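Long-range contacts in Lys-gingipain catalytic subunit (Porphyromonas gingivalis, PDB 6I9A), which cleaves proteins with a strong preference for lysine at P1 as a secreted family C25 cysteine endopeptidase, and may act as a virulence factor in periodontal disease: residues Pro170-Tyr180 / Pro303-Asp314; Glu287-Asn296 / Ala335-Thr346. All blocks are in the same frame, centred on the assembly; numbering follows the deposited sequence. Where two conformers were deposited one is given.

Contact 1: residues Pro170-Tyr180 / Pro303-Asp314; sequences PTIKYGMQYYY and PTFEGTSMGSYD. With NA (sodium ion), chain F.
A sodium site stitches helix 163-178 to the loop 303-311 and to the first turn of helix 312-317, where Tyr174 and Asp314 meet on the ion. Tyr174 OH lies 2.5 Å from the sodium ion, which also takes Asp314 OD2, Thr308 OG1, the carbonyl Ser309 O and a water; Val293 O completes the six ligands. Tyr174 CG, anti to the backbone N (chi1 179°), carries the phenol out to the ion. The other carboxylate oxygen, Asp314 OD1, accepts a short hydrogen bond of 2.6 Å from Tyr179 OH, on its anti side and 16° out of the carboxylate plane. Asp314 OD2 further receives Gly311 N at the N-cap, so the acid is held by metal, phenol and backbone.

Tyr178 grips the loop differently: its OH accepts the amide Phe305 N at 2.9 Å, nearly straight, while Phe305 CB packs over one face of its ring, 3.9 Å from the centroid. Tyr313, at the start of helix 312-317, fits as a knob into helix 163-178, among Thr171, Ile172, Tyr174 and Gly175. Its CD2 reaches to 3.7 Å from Gly175 CA. Tyr180 meets Tyr313 in an offset edge-to-face pair, planes 81° apart, and Tyr313 OH is hydrogen-bonded to Asn212 OD1. The whole is a six-coordinate, all-oxygen sodium site backed by the single Tyr313 knob set into helix 163-178.

Contact 2: residues Glu287-Asn296 / Ala335-Thr346; sequences EDYYWSVGAN and AATHAGNIGNIT. With NA (sodium ion), chain F; H8E (benzyl-N-[(2S)-1-[[(3S)-7-amino-1-(benzylamino)-1,2-dioxoheptan-3-yl]amino]-5-(2-methyl-2-phenylhydrazinyl)-1,5-dioxopentan-2-yl]carbamate), chain I.
Tyr290, Glu287 and Ala295 bury the most surface on the helix 285-293 side, and Tyr290 does so by lying against Ala339. The methyl Ala339 CB sits over one face of the ring, 3.8 Å from its centroid and displaced toward the rim. With CG anti to the carbonyl carbon (chi1 -50°), the ring extends past Ala339 to the loop beyond helix 325-342, where Tyr290 OH donates to Ile345 O at 2.6 Å, in the carbonyl plane and on a lone pair. Asn344 OD1 lies farther off over the same face.

Ala295 points its CB at Ala339 CB, 3.9 Å away, and also touches His338 CD2 at the edge of the imidazole. Beside it, Asn344 and Asn296 form a two-bond clasp: Asn296 N gives to Asn344 OD1 at 2.8 Å, and Asn344 ND2 returns a bond to Asn296 OD1 at 3.0 Å, arriving 43° above that carbonyl plane. The Asn344 amide is thereby fixed in rotation. Glu287 bends at chi2 to bring OE2 within 3.4 Å of Thr346 CB; its carboxylate accepts from the amides of His347 and Gly349, and a water links OE2 to Ala336 O.

The axes of 287-293 and 335-342 cross at 115° and approach to 8.0 Å. Helix 285-293 lies between helix 325-342 and helix 163-178, the latter touched by Tyr289 and Ser292, with Trp291 packed on strand 242-247.

Overall arrangement
Helix 285-293 and the turn after it join the two contacts, whose centres are 13 Å apart and whose segments alternate along the chain. The sodium ion belongs to both, since Val293 at the end of that helix is one of its ligands. Ser312 N lies 2.8 Å from Trp291 O and Ser309 OG 2.9 Å from Ala295 N, both probable hydrogen bonds. Toward the other end, Asp288 OD2 accepts the lysine-like amine NAB of the inhibitor at 2.9 Å, consistent with recognition of lysine at P1. The Glu287 side chain is about 11 Å from that of the nucleophile Cys249, and the side chain of Thr171 in contact 1 is about 7 Å from the inhibitor.

Contact 1: residues Pro170-Tyr180 / Pro303-Asp314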
loop_
_atom_site.group_PDB
_atom_site.type_symbol
_atom_site.label_atom_id
_atom_site.label_comp_id
_atom_site.label_asym_id
_atom_site.label_seq_id
_atom_site.Cartn_x
_atom_site.Cartn_y
_atom_site.Cartn_z
ATOM N N PRO A 170 14.343 -20.126 1.851
ATOM C CA PRO A 170 14.168 -19.725 3.264
ATOM C C PRO A 170 13.190 -18.562 3.422
ATOM O O PRO A 170 12.435 -18.523 4.387
ATOM C CB PRO A 170 15.608 -19.377 3.734
ATOM C CG PRO A 170 16.490 -20.231 2.821
ATOM C CD PRO A 170 15.782 -20.291 1.500
ATOM N N THR A 171 13.205 -17.596 2.468
ATOM C CA THR A 171 12.261 -16.456 2.553
ATOM C C THR A 171 10.814 -16.957 2.525
ATOM O O THR A 171 10.011 -16.636 3.426
ATOM C CB THR A 171 12.474 -15.513 1.382
ATOM O OG1 THR A 171 13.786 -14.924 1.439
ATOM C CG2 THR A 171 11.446 -14.372 1.394
ATOM N N ILE A 172 10.474 -17.738 1.484
ATOM C CA ILE A 172 9.068 -18.157 1.333
ATOM C C ILE A 172 8.685 -19.125 2.449
ATOM O O ILE A 172 7.563 -19.047 2.976
ATOM C CB ILE A 172 8.897 -18.779 -0.079
ATOM C CG1 ILE A 172 9.175 -17.756 -1.191
ATOM C CG2 ILE A 172 7.499 -19.430 -0.232
ATOM C CD1 ILE A 172 8.422 -16.483 -1.139
ATOM N N LYS A 173 9.603 -20.002 2.867
ATOM C CA LYS A 173 9.316 -20.930 3.964
ATOM C C LYS A 173 9.041 -20.189 5.258
ATOM O O LYS A 173 8.203 -20.629 6.056
ATOM C CB LYS A 173 10.429 -21.958 4.131
ATOM C CG LYS A 173 10.495 -22.958 2.969
ATOM C CD LYS A 173 11.710 -23.903 3.116
ATOM C CE LYS A 173 11.641 -25.021 2.085
ATOM N NZ LYS A 173 12.790 -25.950 2.254
ATOM N N TYR A 174 9.757 -19.095 5.541
ATOM C CA TYR A 174 9.499 -18.300 6.754
ATOM C C TYR A 174 8.079 -17.720 6.689
ATOM O O TYR A 174 7.314 -17.841 7.632
ATOM C CB TYR A 174 10.553 -17.158 6.820
ATOM C CG TYR A 174 10.388 -16.255 8.019
ATOM C CD1 TYR A 174 11.130 -16.464 9.190
ATOM C CD2 TYR A 174 9.503 -15.182 7.987
ATOM C CE1 TYR A 174 11.026 -15.602 10.273
ATOM C CE2 TYR A 174 9.371 -14.317 9.081
ATOM C CZ TYR A 174 10.128 -14.543 10.214
ATOM O OH TYR A 174 10.057 -13.724 11.304
ATOM N N GLY A 175 7.726 -17.123 5.545
ATOM C CA GLY A 175 6.367 -16.609 5.368
ATOM C C GLY A 175 5.285 -17.659 5.622
ATOM O O GLY A 175 4.278 -17.390 6.308
ATOM N N MET A 176 5.469 -18.827 5.058
ATOM C CA MET A 176 4.508 -19.917 5.246
ATOM C C MET A 176 4.479 -20.474 6.658
ATOM O O MET A 176 3.408 -20.794 7.177
ATOM C CB MET A 176 4.779 -21.067 4.246
ATOM C CG MET A 176 4.594 -20.643 2.807
ATOM S SD MET A 176 4.690 -21.981 1.637
ATOM C CE MET A 176 6.283 -22.528 1.881
ATOM N N GLN A 177 5.636 -20.589 7.309
ATOM C CA GLN A 177 5.674 -21.137 8.645
ATOM C C GLN A 177 4.870 -20.267 9.561
ATOM O O GLN A 177 4.111 -20.770 10.393
ATOM C CB GLN A 177 7.128 -21.223 9.150
ATOM C CG GLN A 177 7.179 -21.615 10.609
ATOM C CD GLN A 177 8.538 -21.944 11.103
ATOM O OE1 GLN A 177 9.508 -21.996 10.341
ATOM N NE2 GLN A 177 8.609 -22.242 12.388
ATOM N N TYR A 178 5.116 -18.930 9.519
ATOM C CA TYR A 178 4.535 -18.085 10.532
ATOM C C TYR A 178 3.200 -17.470 10.168
ATOM O O TYR A 178 2.459 -17.157 11.120
ATOM C CB TYR A 178 5.556 -16.976 10.876
ATOM C CG TYR A 178 6.741 -17.575 11.605
ATOM C CD1 TYR A 178 6.595 -18.120 12.884
ATOM C CD2 TYR A 178 7.996 -17.698 10.984
ATOM C CE1 TYR A 178 7.649 -18.755 13.519
ATOM C CE2 TYR A 178 9.073 -18.276 11.648
ATOM C CZ TYR A 178 8.887 -18.812 12.911
ATOM O OH TYR A 178 9.981 -19.324 13.573
ATOM N N TYR A 179 2.908 -17.234 8.878
ATOM C CA TYR A 179 1.738 -16.401 8.562
ATOM C C TYR A 179 0.843 -16.962 7.456
ATOM O O TYR A 179 -0.366 -17.002 7.645
ATOM C CB TYR A 179 2.231 -15.000 8.150
ATOM C CG TYR A 179 3.133 -14.402 9.212
ATOM C CD1 TYR A 179 2.662 -14.155 10.502
ATOM C CD2 TYR A 179 4.474 -14.107 8.942
ATOM C CE1 TYR A 179 3.484 -13.616 11.486
ATOM C CE2 TYR A 179 5.302 -13.557 9.919
ATOM C CZ TYR A 179 4.799 -13.342 11.195
ATOM O OH TYR A 179 5.602 -12.835 12.199
ATOM N N TYR A 180 1.415 -17.301 6.295
ATOM C CA TYR A 180 0.610 -17.757 5.150
ATOM C C TYR A 180 0.338 -19.238 5.292
ATOM O O TYR A 180 1.027 -20.094 4.729
ATOM C CB TYR A 180 1.339 -17.411 3.837
ATOM C CG TYR A 180 1.490 -15.914 3.666
ATOM C CD1 TYR A 180 0.384 -15.112 3.391
ATOM C CD2 TYR A 180 2.742 -15.305 3.735
ATOM C CE1 TYR A 180 0.505 -13.724 3.264
ATOM C CE2 TYR A 180 2.875 -13.920 3.597
ATOM C CZ TYR A 180 1.760 -13.136 3.372
ATOM O OH TYR A 180 1.856 -11.758 3.279
ATOM N N PRO A 303 15.622 -19.084 8.781
ATOM C CA PRO A 303 15.408 -18.136 9.897
ATOM C C PRO A 303 14.189 -18.490 10.716
ATOM O O PRO A 303 13.225 -19.084 10.201
ATOM C CB PRO A 303 15.152 -16.825 9.162
ATOM C CG PRO A 303 14.609 -17.244 7.803
ATOM C CD PRO A 303 15.292 -18.505 7.464
ATOM N N THR A 304 14.221 -18.121 12.004
ATOM C CA THR A 304 13.054 -18.230 12.856
ATOM C C THR A 304 12.657 -16.862 13.363
ATOM O O THR A 304 13.414 -15.879 13.279
ATOM C CB THR A 304 13.290 -19.144 14.030
ATOM O OG1 THR A 304 14.308 -18.572 14.850
ATOM C CG2 THR A 304 13.641 -20.574 13.564
ATOM N N PHE A 305 11.441 -16.793 13.915
ATOM C CA PHE A 305 10.917 -15.543 14.417
ATOM C C PHE A 305 11.782 -14.995 15.569
ATOM O O PHE A 305 12.061 -13.782 15.629
ATOM C CB PHE A 305 9.449 -15.769 14.857
ATOM C CG PHE A 305 8.825 -14.507 15.373
ATOM C CD1 PHE A 305 8.280 -13.589 14.502
ATOM C CD2 PHE A 305 8.829 -14.212 16.738
ATOM C CE1 PHE A 305 7.703 -12.398 14.976
ATOM C CE2 PHE A 305 8.252 -13.029 17.228
ATOM C CZ PHE A 305 7.707 -12.119 16.339
ATOM N N GLU A 306 12.256 -15.889 16.450
ATOM C CA GLU A 306 13.074 -15.489 17.608
ATOM C C GLU A 306 14.444 -15.059 17.252
ATOM O O GLU A 306 15.076 -14.344 18.027
ATOM C CB GLU A 306 13.233 -16.658 18.616
ATOM C CG GLU A 306 12.002 -17.009 19.421
ATOM C CD GLU A 306 10.836 -17.467 18.575
ATOM O OE1 GLU A 306 11.026 -18.259 17.614
ATOM O OE2 GLU A 306 9.727 -16.954 18.835
ATOM N N GLY A 307 14.948 -15.490 16.118
ATOM C CA GLY A 307 16.321 -15.168 15.753
ATOM C C GLY A 307 16.462 -14.065 14.730
ATOM O O GLY A 307 17.587 -13.834 14.285
ATOM N N THR A 308 15.347 -13.385 14.362
ATOM C CA THR A 308 15.402 -12.300 13.382
ATOM C C THR A 308 14.665 -11.106 13.950
ATOM O O THR A 308 13.797 -11.241 14.826
ATOM C CB THR A 308 14.811 -12.718 12.012
ATOM O OG1 THR A 308 13.463 -13.145 12.198
ATOM C CG2 THR A 308 15.617 -13.813 11.312
ATOM N N SER A 309 14.954 -9.917 13.402
ATOM C CA SER A 309 14.164 -8.746 13.715
ATOM C C SER A 309 12.895 -8.735 12.863
ATOM O O SER A 309 12.637 -9.668 12.069
ATOM C CB SER A 309 14.995 -7.486 13.527
ATOM O OG SER A 309 15.243 -7.182 12.164
ATOM N N MET A 310 12.119 -7.661 12.976
ATOM C CA MET A 310 10.872 -7.590 12.231
ATOM C C MET A 310 11.112 -7.293 10.737
ATOM O O MET A 310 11.747 -6.302 10.359
ATOM C CB MET A 310 10.014 -6.465 12.835
ATOM C CG MET A 310 8.609 -6.451 12.230
ATOM S SD MET A 310 7.594 -5.006 12.640
ATOM C CE MET A 310 8.427 -3.738 11.662
ATOM N N GLY A 311 10.562 -8.142 9.866
ATOM C CA GLY A 311 10.591 -7.876 8.437
ATOM C C GLY A 311 9.202 -7.591 7.923
ATOM O O GLY A 311 8.248 -7.384 8.700
ATOM N N SER A 312 9.084 -7.512 6.593
ATOM C CA SER A 312 7.808 -7.125 5.988
ATOM C C SER A 312 6.696 -8.136 6.301
ATOM O O SER A 312 5.567 -7.730 6.600
ATOM C CB SER A 312 7.956 -6.939 4.487
ATOM O OG SER A 312 8.199 -8.190 3.862
ATOM N N TYR A 313 6.982 -9.433 6.256
ATOM C CA TYR A 313 5.925 -10.415 6.594
ATOM C C TYR A 313 5.462 -10.248 8.051
ATOM O O TYR A 313 4.266 -10.209 8.338
ATOM C CB TYR A 313 6.406 -11.853 6.400
ATOM C CG TYR A 313 6.796 -12.316 5.009
ATOM C CD1 TYR A 313 6.107 -11.896 3.880
ATOM C CD2 TYR A 313 7.795 -13.254 4.842
ATOM C CE1 TYR A 313 6.409 -12.414 2.613
ATOM C CE2 TYR A 313 8.084 -13.792 3.591
ATOM C CZ TYR A 313 7.386 -13.373 2.483
ATOM O OH TYR A 313 7.685 -13.961 1.291
ATOM N N ASP A 314 6.431 -10.110 8.962
ATOM C CA ASP A 314 6.109 -9.954 10.380
ATOM C C ASP A 314 5.235 -8.729 10.594
ATOM O O ASP A 314 4.227 -8.784 11.330
ATOM C CB ASP A 314 7.373 -9.781 11.233
ATOM C CG ASP A 314 8.371 -10.909 11.232
ATOM O OD1 ASP A 314 7.929 -12.102 11.324
ATOM O OD2 ASP A 314 9.590 -10.626 11.154
HETATM NA NA NA F . 11.599 -11.761 11.577
HETATM O O HOH W 1 11.025 -20.086 9.058
HETATM O O HOH W 2 4.549 -10.522 13.456
HETATM O O HOH W 3 11.107 -11.666 13.969
#

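Contact 2: residues Glu287-Asn296 / Ala335-Thr346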
loop_
_atom_site.group_PDB
_atom_site.type_symbol
_atom_site.label_atom_id
_atom_site.label_comp_id
_atom_site.label_asym_id
_atom_site.label_seq_id
_atom_site.Cartn_x
_atom_site.Cartn_y
_atom_site.Cartn_z
ATOM N N GLU A 287 19.837 -7.723 0.960
ATOM C CA GLU A 287 18.846 -6.776 1.496
ATOM C C GLU A 287 17.427 -7.284 1.256
ATOM O O GLU A 287 16.609 -7.084 2.139
ATOM C CB GLU A 287 19.004 -5.381 0.924
ATOM C CG GLU A 287 19.995 -4.478 1.648
ATOM C CD GLU A 287 21.460 -4.671 1.324
ATOM O OE1 GLU A 287 21.829 -5.692 0.694
ATOM O OE2 GLU A 287 22.250 -3.759 1.705
ATOM N N ASP A 288 17.129 -7.926 0.102
ATOM C CA ASP A 288 15.751 -8.411 -0.071
ATOM C C ASP A 288 15.424 -9.512 0.933
ATOM O O ASP A 288 14.264 -9.682 1.330
ATOM C CB ASP A 288 15.509 -8.936 -1.483
ATOM C CG ASP A 288 15.106 -7.920 -2.530
ATOM O OD1 ASP A 288 15.010 -6.694 -2.194
ATOM O OD2 ASP A 288 14.822 -8.348 -3.656
ATOM N N TYR A 289 16.437 -10.337 1.316
ATOM C CA TYR A 289 16.207 -11.379 2.332
ATOM C C TYR A 289 15.734 -10.717 3.643
ATOM O O TYR A 289 14.736 -11.097 4.219
ATOM C CB TYR A 289 17.487 -12.194 2.475
ATOM C CG TYR A 289 17.485 -13.404 3.374
ATOM C CD1 TYR A 289 16.367 -14.243 3.479
ATOM C CD2 TYR A 289 18.664 -13.829 3.966
ATOM C CE1 TYR A 289 16.444 -15.435 4.205
ATOM C CE2 TYR A 289 18.757 -15.039 4.631
ATOM C CZ TYR A 289 17.644 -15.836 4.752
ATOM O OH TYR A 289 17.704 -17.058 5.428
ATOM N N TYR A 290 16.502 -9.739 4.097
ATOM C CA TYR A 290 16.133 -9.052 5.333
ATOM C C TYR A 290 14.801 -8.338 5.191
ATOM O O TYR A 290 13.988 -8.344 6.119
ATOM C CB TYR A 290 17.208 -7.992 5.732
ATOM C CG TYR A 290 18.623 -8.540 5.735
ATOM C CD1 TYR A 290 18.920 -9.742 6.368
ATOM C CD2 TYR A 290 19.664 -7.824 5.159
ATOM C CE1 TYR A 290 20.212 -10.257 6.353
ATOM C CE2 TYR A 290 20.964 -8.314 5.162
ATOM C CZ TYR A 290 21.230 -9.525 5.773
ATOM O OH TYR A 290 22.521 -10.005 5.759
ATOM N N TRP A 291 14.580 -7.734 4.008
ATOM C CA TRP A 291 13.323 -7.015 3.734
ATOM C C TRP A 291 12.121 -7.860 4.076
ATOM O O TRP A 291 11.223 -7.430 4.785
ATOM C CB TRP A 291 13.345 -6.609 2.263
ATOM C CG TRP A 291 12.392 -5.548 1.823
ATOM C CD1 TRP A 291 12.719 -4.246 1.587
ATOM C CD2 TRP A 291 11.023 -5.699 1.403
ATOM N NE1 TRP A 291 11.650 -3.572 1.064
ATOM C CE2 TRP A 291 10.597 -4.447 0.909
ATOM C CE3 TRP A 291 10.125 -6.776 1.359
ATOM C CZ2 TRP A 291 9.336 -4.240 0.351
ATOM C CZ3 TRP A 291 8.839 -6.554 0.875
ATOM C CH2 TRP A 291 8.458 -5.308 0.350
ATOM N N SER A 292 12.120 -9.121 3.613
ATOM C CA SER A 292 10.975 -9.995 3.864
ATOM C C SER A 292 10.952 -10.641 5.214
ATOM O O SER A 292 9.875 -10.731 5.827
ATOM C CB SER A 292 10.862 -11.107 2.823
ATOM O OG SER A 292 10.607 -10.577 1.527
ATOM N N VAL A 293 12.100 -11.152 5.719
ATOM C CA VAL A 293 12.147 -11.975 6.926
ATOM C C VAL A 293 12.513 -11.218 8.192
ATOM O O VAL A 293 12.100 -11.610 9.299
ATOM C CB VAL A 293 13.206 -13.073 6.653
ATOM C CG1 VAL A 293 13.640 -13.799 7.910
ATOM C CG2 VAL A 293 12.680 -14.069 5.622
ATOM N N GLY A 294 13.352 -10.180 8.038
ATOM C CA GLY A 294 13.940 -9.455 9.163
ATOM C C GLY A 294 15.451 -9.554 9.087
ATOM O O GLY A 294 16.032 -10.413 8.400
ATOM N N ALA A 295 16.102 -8.615 9.784
ATOM C CA ALA A 295 17.562 -8.692 9.921
ATOM C C ALA A 295 17.965 -9.904 10.771
ATOM O O ALA A 295 17.144 -10.521 11.460
ATOM C CB ALA A 295 18.094 -7.412 10.543
ATOM N N ASN A 296 19.275 -10.204 10.732
ATOM C CA ASN A 296 19.857 -11.398 11.428
ATOM C C ASN A 296 19.468 -12.706 10.721
ATOM O O ASN A 296 19.760 -13.768 11.233
ATOM C CB ASN A 296 19.590 -11.486 12.936
ATOM C CG ASN A 296 20.641 -10.782 13.739
ATOM O OD1 ASN A 296 21.826 -10.721 13.320
ATOM N ND2 ASN A 296 20.232 -10.198 14.870
ATOM N N ALA A 335 13.877 -3.213 7.911
ATOM C CA ALA A 335 14.684 -4.404 8.184
ATOM C C ALA A 335 16.021 -4.333 7.432
ATOM O O ALA A 335 17.064 -4.699 8.009
ATOM C CB ALA A 335 13.897 -5.651 7.772
ATOM N N ALA A 336 16.007 -3.894 6.162
ATOM C CA ALA A 336 17.262 -3.778 5.438
ATOM C C ALA A 336 18.170 -2.739 6.120
ATOM O O ALA A 336 19.402 -2.874 6.108
ATOM C CB ALA A 336 16.975 -3.372 4.001
ATOM N N THR A 337 17.559 -1.676 6.708
ATOM C CA THR A 337 18.341 -0.657 7.388
ATOM C C THR A 337 18.895 -1.233 8.682
ATOM O O THR A 337 20.091 -1.015 9.020
ATOM C CB THR A 337 17.434 0.564 7.677
ATOM O OG1 THR A 337 16.882 1.038 6.429
ATOM C CG2 THR A 337 18.227 1.709 8.269
ATOM N N HIS A 338 18.070 -1.928 9.458
ATOM C CA HIS A 338 18.501 -2.503 10.717
ATOM C C HIS A 338 19.652 -3.467 10.501
ATOM O O HIS A 338 20.602 -3.509 11.310
ATOM C CB HIS A 338 17.310 -3.223 11.405
ATOM C CG HIS A 338 17.594 -3.676 12.776
ATOM N ND1 HIS A 338 17.910 -2.781 13.767
ATOM C CD2 HIS A 338 17.560 -4.924 13.291
ATOM C CE1 HIS A 338 18.043 -3.506 14.874
ATOM N NE2 HIS A 338 17.829 -4.809 14.620
ATOM N N ALA A 339 19.615 -4.268 9.421
ATOM C CA ALA A 339 20.697 -5.210 9.110
ATOM C C ALA A 339 22.039 -4.489 9.042
ATOM O O ALA A 339 23.040 -4.949 9.583
ATOM C CB ALA A 339 20.370 -5.917 7.801
ATOM N N GLY A 340 22.056 -3.318 8.370
ATOM C CA GLY A 340 23.286 -2.524 8.313
ATOM C C GLY A 340 23.691 -2.028 9.697
ATOM O O GLY A 340 24.870 -2.047 10.074
ATOM N N ASN A 341 22.716 -1.577 10.483
ATOM C CA ASN A 341 23.008 -1.023 11.808
ATOM C C ASN A 341 23.574 -2.029 12.774
ATOM O O ASN A 341 24.331 -1.659 13.675
ATOM C CB ASN A 341 21.745 -0.441 12.441
ATOM C CG ASN A 341 21.271 0.810 11.780
ATOM O OD1 ASN A 341 22.010 1.443 11.011
ATOM N ND2 ASN A 341 20.006 1.178 11.971
ATOM N N ILE A 342 23.256 -3.302 12.583
ATOM C CA ILE A 342 23.700 -4.338 13.532
ATOM C C ILE A 342 24.917 -5.100 12.971
ATOM O O ILE A 342 25.419 -5.983 13.671
ATOM C CB ILE A 342 22.561 -5.288 13.992
ATOM C CG1 ILE A 342 22.097 -6.188 12.848
ATOM C CG2 ILE A 342 21.433 -4.467 14.616
ATOM C CD1 ILE A 342 20.993 -7.213 13.293
ATOM N N GLY A 343 25.366 -4.750 11.776
ATOM C CA GLY A 343 26.595 -5.348 11.235
ATOM C C GLY A 343 26.401 -6.609 10.434
ATOM O O GLY A 343 27.362 -7.329 10.191
ATOM N N ASN A 344 25.155 -6.917 10.017
ATOM C CA ASN A 344 24.971 -8.049 9.123
ATOM C C ASN A 344 25.615 -7.801 7.759
ATOM O O ASN A 344 25.915 -6.657 7.414
ATOM C CB ASN A 344 23.460 -8.238 8.850
ATOM C CG ASN A 344 22.611 -8.682 9.993
ATOM O OD1 ASN A 344 21.380 -8.588 9.877
ATOM N ND2 ASN A 344 23.191 -9.205 11.093
ATOM N N ILE A 345 25.790 -8.846 6.947
ATOM C CA ILE A 345 26.296 -8.690 5.573
ATOM C C ILE A 345 25.301 -7.824 4.815
ATOM O O ILE A 345 24.099 -8.114 4.806
ATOM C CB ILE A 345 26.402 -10.096 4.938
ATOM C CG1 ILE A 345 27.544 -10.885 5.602
ATOM C CG2 ILE A 345 26.638 -10.006 3.420
ATOM C CD1 ILE A 345 27.517 -12.394 5.161
ATOM N N THR A 346 25.767 -6.818 4.142
ATOM C CA THR A 346 24.923 -5.997 3.286
ATOM C C THR A 346 25.554 -5.932 1.891
ATOM O O THR A 346 26.774 -6.017 1.735
ATOM C CB THR A 346 24.652 -4.623 3.888
ATOM O OG1 THR A 346 25.862 -3.928 4.060
ATOM C CG2 THR A 346 23.863 -4.664 5.205
HETATM NA NA NA F . 11.599 -11.761 11.577
HETATM C CAQ H8E I . 16.854 -9.757 -15.987
HETATM C CAK H8E I . 16.184 -10.598 -16.899
HETATM C CAH H8E I . 16.348 -11.982 -16.821
HETATM C CAL H8E I . 17.182 -12.557 -15.866
HETATM C CAR H8E I . 17.842 -11.702 -14.996
HETATM C CBO H8E I . 17.673 -10.325 -15.000
HETATM C CBA H8E I . 18.429 -9.548 -14.098
HETATM N NBE H8E I . 17.773 -9.381 -12.789
HETATM C CBL H8E I . 18.469 -9.270 -11.624
HETATM O OAE H8E I . 19.697 -9.419 -11.586
HETATM C CBN H8E I . 17.643 -8.966 -10.377
HETATM O OAG H8E I . 16.410 -9.238 -10.506
HETATM C CBS H8E I . 18.328 -9.509 -9.084
HETATM C CBB H8E I . 17.355 -9.674 -7.910
HETATM C CAY H8E I . 18.005 -10.319 -6.683
HETATM C CAX H8E I . 17.156 -10.271 -5.408
HETATM C CAW H8E I . 15.971 -11.225 -5.467
HETATM N NAB H8E I . 15.216 -11.148 -4.180
HETATM N NBG H8E I . 19.486 -8.711 -8.663
HETATM C C H8E I . 20.740 -9.146 -8.538
HETATM O O H8E I . 21.136 -10.274 -8.805
HETATM C CA H8E I . 21.720 -8.031 -8.201
HETATM N N H8E I . 22.936 -8.529 -7.564
HETATM C CBK H8E I . 22.939 -9.061 -6.316
HETATM O OAD H8E I . 21.863 -9.254 -5.730
HETATM O OBI H8E I . 24.093 -9.338 -5.839
HETATM C CBD H8E I . 24.186 -10.006 -4.527
HETATM C CBP H8E I . 25.550 -10.461 -4.264
HETATM C CAS H8E I . 26.433 -9.730 -3.467
HETATM C CAM H8E I . 27.762 -10.165 -3.179
HETATM C CAI H8E I . 28.167 -11.353 -3.813
HETATM C CAN H8E I . 27.309 -12.040 -4.658
HETATM C CAT H8E I . 26.011 -11.619 -4.892
HETATM C CB H8E I . 22.104 -7.282 -9.488
HETATM C CG H8E I . 22.770 -8.195 -10.552
HETATM C CD H8E I . 22.785 -7.533 -11.898
HETATM O OE1 H8E I . 23.669 -6.727 -12.191
HETATM N NE2 H8E I . 21.724 -7.868 -12.656
HETATM N NBT H8E I . 21.449 -7.246 -13.884
HETATM C CAA H8E I . 20.145 -6.530 -13.875
HETATM C CBQ H8E I . 21.921 -7.958 -15.029
HETATM C CAU H8E I . 21.310 -7.830 -16.286
HETATM C CAO H8E I . 21.832 -8.493 -17.393
HETATM C CAJ H8E I . 22.957 -9.297 -17.258
HETATM C CAP H8E I . 23.549 -9.468 -16.015
HETATM C CAV H8E I . 23.046 -8.784 -14.907
HETATM O O HOH W 4 21.479 -2.331 4.128
HETATM O O HOH W 3 11.107 -11.666 13.969
#